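Local coordinates for protein epidermin decarboxylase (Staphylococcus epidermidis, PDB 1G63) that catalyses the FMN-dependent oxidative decarboxylation of the C-terminal cysteine residue of the lantibiotic precursor peptide, giving a carbon-carbon double bond during epidermin maturation, at residues V23-H28 / P163-V168. Sequence-based numbering, arbitrary orientation.
Sequences VELKQH and PNIENV
Glu24 meets Ile165 with its side chain, while its backbone oxygen serves the His28 ring: Glu24 O lies in the plane of the imidazole, at its edge, as acceptor of a weak bond from ND1 (3.5 Å, N-H...O angle 139°). The carboxylate of Glu24 is a second flat group at the contact, and its OE1 passes 3.7 Å from Ile165 CG2. In this Rossmann-like flavoprotein fold, the contact joins the later part of helix 18-25, which follows the first strand of the parallel sheet, to the start of helix 165-172, near the end of the modelled chain. The buried surface is a modest 184 Å², away from the FMN sites. No hydrogen bond links the two segments; the contacts are largely carbon to carbon, and Glu24 joins in through its aliphatic carbons.

Ile165 gives the largest single share, 80 of the 184 Å², and touches both Glu24 and Leu25. Glu24 CG is anti to the backbone N (chi1 -163°), which puts it on the Ile165 side; the bend about CB-CG then turns the carboxylate alongside Ile165 CG2. Glu24 CB is 3.7 Å from Ile165 CG1. Leu25, which is buried, runs past Ile165 in the opposite direction, and its CD2 comes 3.5 Å from Ile165 CD1. The same leucine crosses Val168 at about a right angle, with Leu25 CD2 4.1 Å from Val168 CG2. Leu169 adds to this apolar layer against Leu25 and His28, and Phe113 of strand 110-114 packs on Val168, tying the layer to the sheet.

The helix start is marked by a capping box between Asn164 and Asn167. Asn164 OD1 accepts from Glu166 N, although the modelled place of that oxygen is uncertain. The other bond of the box is weak: Asn164 N donates to Asn167 OD1 over 3.3 Å, with an N-H...O angle of 153°.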
# COMPACT_ATOMS: atom_id res chain seq x y z
N VAL B 23 22.05 -21.56 21.77
CA VAL B 23 22.82 -22.76 21.45
C VAL B 23 23.47 -23.36 22.70
O VAL B 23 23.55 -24.58 22.86
CB VAL B 23 23.90 -22.46 20.39
CG1 VAL B 23 24.74 -21.27 20.82
CG2 VAL B 23 24.77 -23.69 20.16
N GLU B 24 23.92 -22.48 23.60
CA GLU B 24 24.57 -22.91 24.83
C GLU B 24 23.56 -23.60 25.76
O GLU B 24 23.82 -24.69 26.28
CB GLU B 24 25.17 -21.70 25.54
CG GLU B 24 26.20 -22.05 26.59
CD GLU B 24 27.55 -22.37 26.00
OE1 GLU B 24 28.43 -22.86 26.75
OE2 GLU B 24 27.75 -22.13 24.80
N LEU B 25 22.41 -22.96 25.97
CA LEU B 25 21.37 -23.49 26.83
C LEU B 25 20.69 -24.74 26.27
O LEU B 25 20.12 -25.52 27.02
CB LEU B 25 20.31 -22.41 27.09
CG LEU B 25 20.77 -21.20 27.89
CD1 LEU B 25 19.69 -20.13 27.89
CD2 LEU B 25 21.09 -21.63 29.31
N LYS B 26 20.76 -24.92 24.95
CA LYS B 26 20.14 -26.09 24.32
C LYS B 26 20.77 -27.38 24.81
O LYS B 26 20.22 -28.47 24.60
CB LYS B 26 20.30 -26.02 22.80
CG LYS B 26 19.29 -25.13 22.10
CD LYS B 26 18.44 -25.92 21.12
CE LYS B 26 17.71 -27.06 21.80
NZ LYS B 26 16.95 -27.88 20.82
N GLN B 27 21.92 -27.26 25.46
CA GLN B 27 22.63 -28.42 25.97
C GLN B 27 22.22 -28.84 27.37
O GLN B 27 22.54 -29.94 27.80
CB GLN B 27 24.13 -28.16 25.94
CG GLN B 27 24.66 -27.82 24.56
CD GLN B 27 26.16 -27.61 24.57
OE1 GLN B 27 26.68 -26.76 25.30
NE2 GLN B 27 26.87 -28.39 23.76
N HIS B 28 21.51 -27.97 28.08
CA HIS B 28 21.10 -28.30 29.44
C HIS B 28 19.59 -28.44 29.61
O HIS B 28 19.13 -29.02 30.59
CB HIS B 28 21.61 -27.24 30.42
CG HIS B 28 23.09 -27.02 30.36
ND1 HIS B 28 23.71 -26.38 29.30
CD2 HIS B 28 24.08 -27.34 31.22
CE1 HIS B 28 25.01 -26.32 29.52
NE2 HIS B 28 25.26 -26.89 30.68
N PRO B 163 25.49 -11.60 31.62
CA PRO B 163 25.81 -12.77 32.44
C PRO B 163 26.48 -13.89 31.64
O PRO B 163 26.07 -14.18 30.51
CB PRO B 163 24.44 -13.23 32.96
CG PRO B 163 23.52 -12.06 32.70
CD PRO B 163 24.03 -11.48 31.43
N ASN B 164 27.49 -14.51 32.22
CA ASN B 164 28.18 -15.64 31.60
C ASN B 164 27.14 -16.78 31.62
O ASN B 164 26.27 -16.79 32.48
CB ASN B 164 29.43 -15.98 32.42
CG ASN B 164 30.09 -17.28 31.99
OD1 ASN B 164 29.62 -18.38 32.32
ND2 ASN B 164 31.19 -17.16 31.24
N ILE B 165 27.22 -17.72 30.68
CA ILE B 165 26.25 -18.81 30.64
C ILE B 165 26.28 -19.67 31.91
O ILE B 165 25.28 -20.29 32.28
CB ILE B 165 26.45 -19.69 29.38
CG1 ILE B 165 25.11 -20.27 28.93
CG2 ILE B 165 27.46 -20.78 29.65
CD1 ILE B 165 24.52 -21.31 29.84
N GLU B 166 27.42 -19.68 32.59
CA GLU B 166 27.58 -20.42 33.83
C GLU B 166 26.79 -19.67 34.91
O GLU B 166 26.21 -20.27 35.82
CB GLU B 166 29.06 -20.48 34.21
CG GLU B 166 29.34 -20.97 35.62
CD GLU B 166 30.56 -20.29 36.24
OE1 GLU B 166 30.84 -20.55 37.43
OE2 GLU B 166 31.24 -19.50 35.54
N ASN B 167 26.77 -18.34 34.79
CA ASN B 167 26.05 -17.48 35.72
C ASN B 167 24.53 -17.71 35.66
O ASN B 167 23.88 -17.87 36.70
CB ASN B 167 26.35 -16.01 35.42
CG ASN B 167 27.76 -15.59 35.84
OD1 ASN B 167 28.24 -14.52 35.44
ND2 ASN B 167 28.42 -16.42 36.64
N VAL B 168 23.94 -17.75 34.46
CA VAL B 168 22.50 -17.95 34.39
C VAL B 168 22.12 -19.39 34.74
O VAL B 168 21.02 -19.65 35.21
CB VAL B 168 21.89 -17.54 32.99
CG1 VAL B 168 22.69 -16.40 32.40
CG2 VAL B 168 21.84 -18.70 32.05